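PDB 5NNP: N-terminal acetyltransferase-like protein from Chaetomium thermophilum, which probably serves as the helical-repeat auxiliary subunit of an N-terminal acetyltransferase A complex, which is thought to transfer acetyl groups to protein N termini. Local coordinates for residues H187-L192 against C218-A223; P323-N328 against L375-Q380; N502-L507 against K647-K652. All coordinates share one frame; numbering follows the deposited sequence.

Contact 1: residues H187-L192 against C218-A223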
ATOM      1  N   HIS A 187      -8.438   6.819 -25.553  1.00 37.45           N
ATOM      2  CA  HIS A 187      -9.789   6.399 -25.890  1.00 36.89           C
ATOM      3  C   HIS A 187     -10.080   4.998 -25.358  1.00 34.06           C
ATOM      4  O   HIS A 187     -11.151   4.757 -24.811  1.00 36.11           O
ATOM      5  CB  HIS A 187     -10.013   6.457 -27.398  1.00 40.76           C
ATOM      6  CG  HIS A 187     -11.407   6.118 -27.810  1.00 39.64           C
ATOM      7  ND1 HIS A 187     -12.486   6.921 -27.505  1.00 45.17           N
ATOM      8  CD2 HIS A 187     -11.903   5.061 -28.492  1.00 39.71           C
ATOM      9  CE1 HIS A 187     -13.586   6.369 -27.984  1.00 51.28           C
ATOM     10  NE2 HIS A 187     -13.260   5.238 -28.587  1.00 48.13           N
ATOM     11  N   SER A 188      -9.118   4.090 -25.492  1.00 32.55           N
ATOM     12  CA  SER A 188      -9.262   2.724 -24.970  1.00 34.61           C
ATOM     13  C   SER A 188      -9.532   2.691 -23.462  1.00 33.30           C
ATOM     14  O   SER A 188     -10.466   2.031 -22.997  1.00 37.84           O
ATOM     15  CB  SER A 188      -8.014   1.906 -25.281  1.00 37.57           C
ATOM     16  OG  SER A 188      -8.068   0.646 -24.639  1.00 44.16           O
ATOM     17  N   GLU A 189      -8.702   3.404 -22.711  1.00 30.46           N
ATOM     18  CA  GLU A 189      -8.880   3.556 -21.276  1.00 34.50           C
ATOM     19  C   GLU A 189     -10.192   4.234 -20.907  1.00 37.61           C
ATOM     20  O   GLU A 189     -10.812   3.875 -19.905  1.00 31.04           O
ATOM     21  CB  GLU A 189      -7.705   4.343 -20.689  1.00 35.95           C
ATOM     22  CG  GLU A 189      -6.436   3.508 -20.588  1.00 42.85           C
ATOM     23  CD  GLU A 189      -6.623   2.264 -19.729  1.00 43.17           C
ATOM     24  OE1 GLU A 189      -7.087   2.395 -18.577  1.00 38.95           O
ATOM     25  OE2 GLU A 189      -6.313   1.154 -20.211  1.00 46.38           O
ATOM     26  N   ALA A 190     -10.619   5.202 -21.723  1.00 33.66           N
ATOM     27  CA  ALA A 190     -11.872   5.893 -21.469  1.00 31.12           C
ATOM     28  C   ALA A 190     -13.062   4.953 -21.630  1.00 30.13           C
ATOM     29  O   ALA A 190     -14.034   5.062 -20.891  1.00 31.56           O
ATOM     30  CB  ALA A 190     -12.023   7.094 -22.378  1.00 25.76           C
ATOM     31  N   LEU A 191     -12.989   4.040 -22.599  1.00 30.24           N
ATOM     32  CA  LEU A 191     -14.044   3.045 -22.788  1.00 30.53           C
ATOM     33  C   LEU A 191     -14.134   2.094 -21.585  1.00 41.22           C
ATOM     34  O   LEU A 191     -15.225   1.809 -21.088  1.00 43.88           O
ATOM     35  CB  LEU A 191     -13.813   2.257 -24.067  1.00 31.76           C
ATOM     36  CG  LEU A 191     -14.036   3.007 -25.385  1.00 39.33           C
ATOM     37  CD1 LEU A 191     -13.384   2.271 -26.533  1.00 34.50           C
ATOM     38  CD2 LEU A 191     -15.521   3.224 -25.669  1.00 35.16           C
ATOM     39  N   LEU A 192     -12.992   1.625 -21.089  1.00 31.80           N
ATOM     40  CA  LEU A 192     -13.038   0.698 -19.976  1.00 32.04           C
ATOM     41  C   LEU A 192     -13.535   1.384 -18.700  1.00 32.34           C
ATOM     42  O   LEU A 192     -14.295   0.803 -17.922  1.00 34.62           O
ATOM     43  CB  LEU A 192     -11.668   0.072 -19.750  1.00 37.66           C
ATOM     44  CG  LEU A 192     -11.142  -0.864 -20.847  1.00 39.33           C
ATOM     45  CD1 LEU A 192      -9.729  -1.340 -20.498  1.00 41.26           C
ATOM     46  CD2 LEU A 192     -12.067  -2.064 -21.091  1.00 32.85           C
ATOM     47  N   CYS A 218     -10.029  -3.117 -26.878  1.00 45.33           N
ATOM     48  CA  CYS A 218      -9.226  -2.289 -25.976  1.00 43.77           C
ATOM     49  C   CYS A 218      -7.849  -2.911 -25.735  1.00 41.37           C
ATOM     50  O   CYS A 218      -7.684  -4.122 -25.828  1.00 42.10           O
ATOM     51  CB  CYS A 218      -9.950  -2.074 -24.648  1.00 46.97           C
ATOM     52  SG  CYS A 218     -11.486  -1.127 -24.815  1.00 36.51           S
ATOM     53  N   LEU A 219      -6.864  -2.068 -25.442  1.00 42.46           N
ATOM     54  CA  LEU A 219      -5.470  -2.492 -25.358  1.00 40.05           C
ATOM     55  C   LEU A 219      -5.162  -3.224 -24.052  1.00 42.04           C
ATOM     56  O   LEU A 219      -4.290  -4.086 -23.999  1.00 40.56           O
ATOM     57  CB  LEU A 219      -4.549  -1.282 -25.522  1.00 34.23           C
ATOM     58  CG  LEU A 219      -4.750  -0.566 -26.868  1.00 34.59           C
ATOM     59  CD1 LEU A 219      -3.889   0.671 -26.994  1.00 29.63           C
ATOM     60  CD2 LEU A 219      -4.486  -1.490 -28.011  1.00 30.33           C
ATOM     61  N   ASP A 220      -5.885  -2.877 -22.996  1.00 36.63           N
ATOM     62  CA  ASP A 220      -5.736  -3.559 -21.727  1.00 33.06           C
ATOM     63  C   ASP A 220      -6.416  -4.927 -21.816  1.00 33.08           C
ATOM     64  O   ASP A 220      -7.575  -5.078 -21.433  1.00 37.38           O
ATOM     65  CB  ASP A 220      -6.328  -2.705 -20.599  1.00 35.28           C
ATOM     66  CG  ASP A 220      -6.014  -3.255 -19.213  1.00 39.19           C
ATOM     67  OD1 ASP A 220      -5.566  -4.416 -19.116  1.00 35.82           O
ATOM     68  OD2 ASP A 220      -6.229  -2.531 -18.217  1.00 41.02           O
ATOM     69  N   ARG A 221      -5.688  -5.918 -22.320  1.00 35.06           N
ATOM     70  CA  ARG A 221      -6.282  -7.210 -22.665  1.00 37.18           C
ATOM     71  C   ARG A 221      -6.794  -7.994 -21.449  1.00 44.57           C
ATOM     72  O   ARG A 221      -7.878  -8.587 -21.491  1.00 46.05           O
ATOM     73  CB  ARG A 221      -5.275  -8.063 -23.443  1.00 45.60           C
ATOM     74  CG  ARG A 221      -4.999  -7.584 -24.881  1.00 47.05           C
ATOM     75  CD  ARG A 221      -6.263  -7.358 -25.704  1.00 50.56           C
ATOM     76  NE  ARG A 221      -7.148  -8.521 -25.771  1.00 64.28           N
ATOM     77  CZ  ARG A 221      -8.456  -8.448 -26.038  1.00 71.37           C
ATOM     78  NH1 ARG A 221      -9.029  -7.260 -26.258  1.00 56.91           N
ATOM     79  NH2 ARG A 221      -9.195  -9.557 -26.073  1.00 81.18           N
ATOM     80  N   LEU A 222      -6.023  -7.991 -20.366  1.00 43.48           N
ATOM     81  CA  LEU A 222      -6.423  -8.679 -19.140  1.00 40.65           C
ATOM     82  C   LEU A 222      -7.730  -8.129 -18.551  1.00 42.41           C
ATOM     83  O   LEU A 222      -8.562  -8.878 -18.024  1.00 46.62           O
ATOM     84  CB  LEU A 222      -5.309  -8.584 -18.098  1.00 39.80           C
ATOM     85  CG  LEU A 222      -5.630  -9.183 -16.730  1.00 43.94           C
ATOM     86  CD1 LEU A 222      -5.719 -10.699 -16.818  1.00 47.34           C
ATOM     87  CD2 LEU A 222      -4.607  -8.756 -15.680  1.00 38.33           C
ATOM     88  N   ALA A 223      -7.901  -6.815 -18.631  1.00 32.03           N
ATOM     89  CA  ALA A 223      -9.096  -6.188 -18.108  1.00 30.65           C
ATOM     90  C   ALA A 223     -10.331  -6.663 -18.869  1.00 40.72           C
ATOM     91  O   ALA A 223     -11.340  -7.028 -18.259  1.00 43.08           O
ATOM     92  CB  ALA A 223      -8.972  -4.689 -18.180  1.00 30.00           C
TER
HETATM   93  O   HOH W   1      -6.893   0.002 -22.639  1.00 40.97           O
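Leu192 spreads its isobutyl group across the turn that leads into helix 221-234, while Ser188, one helical turn earlier, takes a backbone N-H from the same turn. From Leu192 CB the chain runs to Leu192 CG, which sits 4.0 Å from Cys218 SG. There it forks. Leu192 CD2 stays with the sulfur, 3.9 Å from Cys218 SG, whereas Leu192 CD1 turns to the start of the helix and meets Asp220 CB at 3.7 Å and Ala223 CB at 4.1 Å. The two methyls thus straddle the bend between Cys218 and Asp220, and Val224 and Arg538 also pack on Leu192.

The polar half lies at Ser188. Its hydroxyl is swung away from the backbone N (chi1 173°), which brings Ser188 OG to Leu219 N at 3.1 Å in a nearly straight bond of 162°. A water then joins the segments further along: it donates to Glu189 OE2 at 2.7 Å and accepts from Asp220 N at 3.1 Å. Two carboxylates also come close, with Glu189 OE2 4.2 Å from Asp220 OD2 and the planes 29° apart. Arg538, from helix 537-547, forms salt bridges to both, which would offset their mutual repulsion. Asp220 is at the same time the N-cap of helix 221-234, its OD1 accepting a weak bond from Ala223 N. Leu219 O is hydrogen-bonded to a polar side chain of another protein chain.

Helix 185-200 therefore packs on the capped start of the next helix but one, helix 204-214 lying between them in sequence, a contact between every second helix that is characteristic of the alpha-solenoid built from TPR-like helical hairpins.

Contact 2: residues P323-N328 against L375-Q380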
ATOM      1  N   PRO A 323      14.632 -25.201  -1.416  1.00 49.09           N
ATOM      2  CA  PRO A 323      14.512 -24.899   0.018  1.00 45.12           C
ATOM      3  C   PRO A 323      13.179 -24.232   0.421  1.00 43.62           C
ATOM      4  O   PRO A 323      12.905 -24.185   1.620  1.00 38.27           O
ATOM      5  CB  PRO A 323      15.685 -23.948   0.261  1.00 43.70           C
ATOM      6  CG  PRO A 323      15.826 -23.216  -1.046  1.00 42.12           C
ATOM      7  CD  PRO A 323      15.511 -24.240  -2.112  1.00 45.76           C
ATOM      8  N   SER A 324      12.384 -23.739  -0.538  1.00 36.60           N
ATOM      9  CA  SER A 324      11.110 -23.091  -0.222  1.00 32.27           C
ATOM     10  C   SER A 324       9.910 -24.041  -0.270  1.00 40.67           C
ATOM     11  O   SER A 324       8.755 -23.607  -0.313  1.00 41.41           O
ATOM     12  CB  SER A 324      10.860 -21.941  -1.188  1.00 38.89           C
ATOM     13  OG  SER A 324      11.996 -21.115  -1.284  1.00 55.70           O
ATOM     14  N   THR A 325      10.178 -25.340  -0.291  1.00 37.91           N
ATOM     15  CA  THR A 325       9.108 -26.313  -0.426  1.00 35.07           C
ATOM     16  C   THR A 325       8.123 -26.226   0.749  1.00 41.30           C
ATOM     17  O   THR A 325       6.908 -26.150   0.561  1.00 33.23           O
ATOM     18  CB  THR A 325       9.683 -27.733  -0.535  1.00 38.71           C
ATOM     19  OG1 THR A 325      10.489 -27.823  -1.724  1.00 47.37           O
ATOM     20  CG2 THR A 325       8.573 -28.772  -0.576  1.00 29.72           C
ATOM     21  N   PHE A 326       8.643 -26.230   1.972  1.00 44.89           N
ATOM     22  CA  PHE A 326       7.760 -26.122   3.124  1.00 42.74           C
ATOM     23  C   PHE A 326       6.864 -24.870   3.060  1.00 43.76           C
ATOM     24  O   PHE A 326       5.656 -24.957   3.281  1.00 38.03           O
ATOM     25  CB  PHE A 326       8.555 -26.112   4.423  1.00 37.70           C
ATOM     26  CG  PHE A 326       7.692 -26.080   5.640  1.00 44.35           C
ATOM     27  CD1 PHE A 326       7.168 -27.257   6.166  1.00 48.41           C
ATOM     28  CD2 PHE A 326       7.367 -24.880   6.248  1.00 41.02           C
ATOM     29  CE1 PHE A 326       6.354 -27.237   7.283  1.00 39.00           C
ATOM     30  CE2 PHE A 326       6.549 -24.857   7.371  1.00 42.08           C
ATOM     31  CZ  PHE A 326       6.047 -26.039   7.887  1.00 40.28           C
ATOM     32  N   ALA A 327       7.453 -23.718   2.748  1.00 39.55           N
ATOM     33  CA  ALA A 327       6.708 -22.457   2.729  1.00 39.86           C
ATOM     34  C   ALA A 327       5.561 -22.484   1.718  1.00 42.08           C
ATOM     35  O   ALA A 327       4.553 -21.825   1.894  1.00 45.82           O
ATOM     36  CB  ALA A 327       7.638 -21.307   2.429  1.00 31.25           C
ATOM     37  N   ASN A 328       5.738 -23.272   0.667  1.00 42.21           N
ATOM     38  CA  ASN A 328       4.758 -23.410  -0.392  1.00 39.23           C
ATOM     39  C   ASN A 328       3.639 -24.379  -0.001  1.00 47.14           C
ATOM     40  O   ASN A 328       2.601 -24.438  -0.657  1.00 52.05           O
ATOM     41  CB  ASN A 328       5.450 -23.883  -1.674  1.00 33.73           C
ATOM     42  CG  ASN A 328       4.674 -23.527  -2.932  1.00 46.84           C
ATOM     43  OD1 ASN A 328       4.143 -22.420  -3.060  1.00 50.24           O
ATOM     44  ND2 ASN A 328       4.603 -24.472  -3.869  1.00 45.64           N
ATOM     45  N   LEU A 375      15.740 -32.974   4.665  1.00 35.28           N
ATOM     46  CA  LEU A 375      16.107 -32.760   6.061  1.00 37.43           C
ATOM     47  C   LEU A 375      15.688 -31.349   6.466  1.00 43.46           C
ATOM     48  O   LEU A 375      15.188 -31.123   7.567  1.00 50.99           O
ATOM     49  CB  LEU A 375      17.612 -32.979   6.289  1.00 35.82           C
ATOM     50  CG  LEU A 375      18.158 -34.415   6.189  1.00 37.21           C
ATOM     51  CD1 LEU A 375      19.678 -34.404   6.249  1.00 36.39           C
ATOM     52  CD2 LEU A 375      17.604 -35.324   7.292  1.00 37.28           C
ATOM     53  N   TYR A 376      15.880 -30.403   5.555  1.00 38.84           N
ATOM     54  CA  TYR A 376      15.485 -29.018   5.790  1.00 38.57           C
ATOM     55  C   TYR A 376      13.975 -28.859   5.906  1.00 39.28           C
ATOM     56  O   TYR A 376      13.494 -28.014   6.670  1.00 37.20           O
ATOM     57  CB  TYR A 376      16.001 -28.118   4.671  1.00 39.82           C
ATOM     58  CG  TYR A 376      15.721 -26.656   4.903  1.00 39.54           C
ATOM     59  CD1 TYR A 376      16.235 -26.000   6.009  1.00 35.48           C
ATOM     60  CD2 TYR A 376      14.957 -25.925   4.009  1.00 39.42           C
ATOM     61  CE1 TYR A 376      15.989 -24.658   6.222  1.00 33.26           C
ATOM     62  CE2 TYR A 376      14.702 -24.583   4.217  1.00 36.55           C
ATOM     63  CZ  TYR A 376      15.221 -23.957   5.325  1.00 33.70           C
ATOM     64  OH  TYR A 376      14.974 -22.624   5.534  1.00 37.02           O
ATOM     65  N   TYR A 377      13.227 -29.652   5.135  1.00 40.68           N
ATOM     66  CA  TYR A 377      11.769 -29.616   5.219  1.00 42.98           C
ATOM     67  C   TYR A 377      11.341 -30.093   6.598  1.00 45.59           C
ATOM     68  O   TYR A 377      10.447 -29.517   7.233  1.00 46.27           O
ATOM     69  CB  TYR A 377      11.103 -30.480   4.145  1.00 34.93           C
ATOM     70  CG  TYR A 377       9.584 -30.424   4.191  1.00 41.17           C
ATOM     71  CD1 TYR A 377       8.856 -31.194   5.104  1.00 44.13           C
ATOM     72  CD2 TYR A 377       8.876 -29.603   3.325  1.00 36.86           C
ATOM     73  CE1 TYR A 377       7.470 -31.139   5.142  1.00 37.96           C
ATOM     74  CE2 TYR A 377       7.502 -29.543   3.355  1.00 34.46           C
ATOM     75  CZ  TYR A 377       6.802 -30.309   4.264  1.00 38.11           C
ATOM     76  OH  TYR A 377       5.423 -30.237   4.280  1.00 41.89           O
ATOM     77  N   LEU A 378      11.979 -31.161   7.052  1.00 37.69           N
ATOM     78  CA  LEU A 378      11.630 -31.725   8.337  1.00 35.96           C
ATOM     79  C   LEU A 378      12.008 -30.761   9.460  1.00 40.58           C
ATOM     80  O   LEU A 378      11.313 -30.681  10.474  1.00 40.71           O
ATOM     81  CB  LEU A 378      12.301 -33.079   8.520  1.00 37.30           C
ATOM     82  CG  LEU A 378      11.631 -34.199   7.730  1.00 40.56           C
ATOM     83  CD1 LEU A 378      12.567 -35.381   7.552  1.00 39.45           C
ATOM     84  CD2 LEU A 378      10.339 -34.615   8.421  1.00 41.72           C
ATOM     85  N   ALA A 379      13.094 -30.015   9.268  1.00 38.22           N
ATOM     86  CA  ALA A 379      13.548 -29.070  10.283  1.00 40.58           C
ATOM     87  C   ALA A 379      12.480 -28.019  10.485  1.00 45.56           C
ATOM     88  O   ALA A 379      12.140 -27.652  11.611  1.00 49.17           O
ATOM     89  CB  ALA A 379      14.846 -28.428   9.879  1.00 44.10           C
ATOM     90  N   GLN A 380      11.936 -27.557   9.371  1.00 42.39           N
ATOM     91  CA  GLN A 380      10.939 -26.512   9.399  1.00 44.25           C
ATOM     92  C   GLN A 380       9.592 -27.025   9.878  1.00 48.75           C
ATOM     93  O   GLN A 380       8.884 -26.323  10.594  1.00 55.72           O
ATOM     94  CB  GLN A 380      10.821 -25.876   8.018  1.00 36.36           C
ATOM     95  CG  GLN A 380      11.973 -24.951   7.756  1.00 37.01           C
ATOM     96  CD  GLN A 380      11.850 -24.253   6.451  1.00 48.85           C
ATOM     97  OE1 GLN A 380      11.862 -24.879   5.386  1.00 60.43           O
ATOM     98  NE2 GLN A 380      11.720 -22.942   6.510  1.00 46.50           N
TER
HETATM   99  O   HOH W   2      10.492 -23.643   2.998  1.00 41.66           O
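Pro323 O and Gln380 OE1 face each other across one water with three partners. It donates to Pro323 O at 2.8 Å and to Gln380 OE1 at 3.0 Å, and accepts from Ala327 N at 3.1 Å, so the carbonyl before helix 325-329 and an N-H within it are tied to the side-chain amide on helix 369-381. Pro323 O also lies at the edge of the Tyr376 ring, near its plane.

Phe326 packs between Tyr377 and Gln380 of helix 369-381. With CG anti to the backbone N (chi1 -177°), its ring points its edge at the face of Tyr377 in a T-shaped pair, centroids 5.2 Å apart and planes at 69°. One Phe326 face receives Gln380 CB in a CH-pi contact, 4.2 Å from the ring centroid. Helix 369-381 enters a predicted TPR (374-407), and this aromatic packing sets it against the short helix 325-329.

Tyr377 OH is hydrogen-bonded to Tyr333 OH, and Tyr376 OH to Thr413 OG1; Tyr333 and Tyr384 also meet Phe326 edge-to-face. Ser324 OG bonds to the backbone of another protein chain, and the nearest atoms of carboxymethyl coenzyme A and the Pro323 side chain are about 8 Å apart.

Contact 3: residues N502-L507 against K647-K652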
ATOM      1  N   ASN A 502      14.246   3.628  27.013  1.00 53.83           N
ATOM      2  CA  ASN A 502      14.552   4.893  26.345  1.00 55.37           C
ATOM      3  C   ASN A 502      13.308   5.517  25.710  1.00 57.71           C
ATOM      4  O   ASN A 502      13.142   5.499  24.482  1.00 56.02           O
ATOM      5  CB  ASN A 502      15.640   4.696  25.283  1.00 55.11           C
ATOM      6  CG  ASN A 502      16.350   5.997  24.916  1.00 52.05           C
ATOM      7  OD1 ASN A 502      15.747   7.069  24.925  1.00 56.06           O
ATOM      8  ND2 ASN A 502      17.637   5.904  24.591  1.00 51.73           N
ATOM      9  N   THR A 503      12.449   6.080  26.555  1.00 53.37           N
ATOM     10  CA  THR A 503      11.181   6.657  26.114  1.00 54.61           C
ATOM     11  C   THR A 503      11.371   7.665  24.985  1.00 51.06           C
ATOM     12  O   THR A 503      10.550   7.748  24.081  1.00 52.37           O
ATOM     13  CB  THR A 503      10.451   7.335  27.294  1.00 56.87           C
ATOM     14  OG1 THR A 503      10.462   6.450  28.417  1.00 66.15           O
ATOM     15  CG2 THR A 503       9.010   7.654  26.950  1.00 51.37           C
ATOM     16  N   ALA A 504      12.468   8.413  25.032  1.00 52.65           N
ATOM     17  CA  ALA A 504      12.719   9.459  24.050  1.00 56.47           C
ATOM     18  C   ALA A 504      12.861   8.898  22.638  1.00 58.15           C
ATOM     19  O   ALA A 504      12.154   9.339  21.735  1.00 55.21           O
ATOM     20  CB  ALA A 504      13.957  10.256  24.428  1.00 55.48           C
ATOM     21  N   LEU A 505      13.762   7.932  22.442  1.00 52.42           N
ATOM     22  CA  LEU A 505      14.004   7.405  21.099  1.00 42.51           C
ATOM     23  C   LEU A 505      12.863   6.504  20.652  1.00 49.87           C
ATOM     24  O   LEU A 505      12.583   6.379  19.458  1.00 55.06           O
ATOM     25  CB  LEU A 505      15.316   6.633  21.033  1.00 44.15           C
ATOM     26  CG  LEU A 505      16.618   7.390  21.246  1.00 45.96           C
ATOM     27  CD1 LEU A 505      17.732   6.369  21.261  1.00 44.38           C
ATOM     28  CD2 LEU A 505      16.855   8.458  20.177  1.00 41.83           C
ATOM     29  N   ALA A 506      12.207   5.866  21.609  1.00 54.64           N
ATOM     30  CA  ALA A 506      11.041   5.066  21.281  1.00 54.25           C
ATOM     31  C   ALA A 506       9.963   5.954  20.655  1.00 54.33           C
ATOM     32  O   ALA A 506       9.451   5.646  19.580  1.00 47.88           O
ATOM     33  CB  ALA A 506      10.515   4.362  22.515  1.00 54.59           C
ATOM     34  N   LEU A 507       9.632   7.065  21.317  1.00 52.90           N
ATOM     35  CA  LEU A 507       8.597   7.962  20.801  1.00 51.64           C
ATOM     36  C   LEU A 507       9.011   8.560  19.452  1.00 52.73           C
ATOM     37  O   LEU A 507       8.194   8.676  18.525  1.00 41.62           O
ATOM     38  CB  LEU A 507       8.288   9.080  21.806  1.00 53.58           C
ATOM     39  CG  LEU A 507       7.473   8.754  23.063  1.00 50.29           C
ATOM     40  CD1 LEU A 507       7.444   9.946  23.974  1.00 51.51           C
ATOM     41  CD2 LEU A 507       6.059   8.334  22.729  1.00 40.78           C
ATOM     42  N   LYS A 647      12.221  16.209  23.631  1.00 54.54           N
ATOM     43  CA  LYS A 647      11.051  17.047  23.874  1.00 58.58           C
ATOM     44  C   LYS A 647       9.776  16.203  23.921  1.00 60.32           C
ATOM     45  O   LYS A 647       8.868  16.489  24.703  1.00 57.61           O
ATOM     46  CB  LYS A 647      10.947  18.144  22.814  1.00 59.48           C
ATOM     47  CG  LYS A 647      12.199  19.024  22.755  1.00 74.65           C
ATOM     48  CD  LYS A 647      12.047  20.224  21.823  1.00 78.97           C
ATOM     49  CE  LYS A 647      13.342  21.042  21.755  1.00 79.27           C
ATOM     50  NZ  LYS A 647      13.179  22.312  20.970  1.00 80.67           N
ATOM     51  N   LEU A 648       9.719  15.147  23.109  1.00 58.02           N
ATOM     52  CA  LEU A 648       8.596  14.209  23.158  1.00 53.65           C
ATOM     53  C   LEU A 648       8.431  13.570  24.536  1.00 61.04           C
ATOM     54  O   LEU A 648       7.343  13.564  25.114  1.00 59.74           O
ATOM     55  CB  LEU A 648       8.776  13.126  22.108  1.00 47.31           C
ATOM     56  CG  LEU A 648       8.830  13.716  20.706  1.00 52.65           C
ATOM     57  CD1 LEU A 648       9.239  12.658  19.674  1.00 45.03           C
ATOM     58  CD2 LEU A 648       7.482  14.358  20.368  1.00 40.23           C
ATOM     59  N   ALA A 649       9.527  13.032  25.059  1.00 67.47           N
ATOM     60  CA  ALA A 649       9.509  12.348  26.346  1.00 62.72           C
ATOM     61  C   ALA A 649       9.190  13.302  27.486  1.00 64.03           C
ATOM     62  O   ALA A 649       8.638  12.888  28.500  1.00 73.35           O
ATOM     63  CB  ALA A 649      10.835  11.663  26.588  1.00 62.58           C
ATOM     64  N   ALA A 650       9.520  14.578  27.310  1.00 62.08           N
ATOM     65  CA  ALA A 650       9.385  15.565  28.382  1.00 56.99           C
ATOM     66  C   ALA A 650       8.009  16.226  28.398  1.00 66.36           C
ATOM     67  O   ALA A 650       7.839  17.299  28.963  1.00 61.30           O
ATOM     68  CB  ALA A 650      10.462  16.622  28.253  1.00 56.31           C
ATOM     69  N   THR A 651       7.029  15.589  27.768  1.00 64.06           N
ATOM     70  CA  THR A 651       5.712  16.191  27.622  1.00 63.21           C
ATOM     71  C   THR A 651       5.002  16.315  28.973  1.00 65.04           C
ATOM     72  O   THR A 651       5.205  15.511  29.875  1.00 64.24           O
ATOM     73  CB  THR A 651       4.832  15.377  26.633  1.00 62.43           C
ATOM     74  OG1 THR A 651       3.561  16.021  26.457  1.00 64.40           O
ATOM     75  CG2 THR A 651       4.631  13.947  27.128  1.00 58.99           C
ATOM     76  N   LYS A 652       4.178  17.346  29.111  1.00 72.25           N
ATOM     77  CA  LYS A 652       3.341  17.499  30.296  1.00 69.22           C
ATOM     78  C   LYS A 652       1.949  16.923  30.028  1.00 70.21           C
ATOM     79  O   LYS A 652       1.184  16.672  30.954  1.00 74.19           O
ATOM     80  CB  LYS A 652       3.252  18.969  30.705  1.00 60.37           C
ATOM     81  CG  LYS A 652       4.598  19.582  31.085  1.00 82.09           C
ATOM     82  CD  LYS A 652       5.245  18.866  32.282  1.00 86.24           C
ATOM     83  CE  LYS A 652       6.597  19.480  32.644  1.00 86.78           C
ATOM     84  NZ  LYS A 652       7.068  19.070  34.003  1.00 90.09           N
TER
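Ala504 and Ala649 meet methyl to methyl, with Ala504 CB 4.0 Å from Ala649 CB. Small side chains on both helices let the backbones come close: Ala504 CA and Ala649 CA are 4.9 Å apart. The Ala649 methyl settles on the first turn of helix 503-523, its CB 3.9 Å from Ala504 CA, with Thr503 CB at its flank.

Beside this pair the two leucines interleave. Leu507 CG lies anti to its carbonyl carbon (chi1 -74°), and Leu507 CD1 comes over the opposing backbone, 3.8 Å from Leu648 O and 3.9 Å from Leu648 CB. Leu648 answers with its own CD1, which reaches the main chain of helix 503-523 at Leu507 C, 4.1 Å away. No hydrogen bond crosses the contact.

The piece being docked is a single short helix, 646-649, that follows the unmodelled residues 575-638 and lies against the beginning of a long helix of the alpha-solenoid. Ala650 leaves helical geometry directly after it, and the chain passes on to helix 654-668.

A second layer fixes both partners. Asn502 N-caps helix 503-523, its OD1 taking Leu505 N at 3.3 Å from well above the carbonyl plane, 57° out of it. Leu566 and Tyr567 of helix 554-572 pack on Leu507, while Met570 packs on Thr503. On the other partner, Asp642 accepts from Lys647 N and, weakly, from Leu648 N, and the Lys647 ammonium forms a salt bridge with Asp641. Beyond the helix end, Thr651 OG1 is held by Asp657 OD2 and Asp653 N.

From the N terminus the three contacts follow in series, with none nested in or crossing another. Contact 1 closes a loop of 25 intervening residues that holds helix 204-214. Contact 2 closes one of 46, which includes helix 336-352 and the unmodelled residues 360-366. Contact 3 spans 139 residues, taking in the unmodelled 575-638, and brings the returning chain back to helix 503-523. The centres of contacts 1 and 2 are about 43 Å apart, those of 2 and 3 about 44 Å, and contacts 1 and 3 lie on opposite sides of the chain's centre. Helix 537-547, later in the chain than contacts 1 and 2, comes back to contact 1.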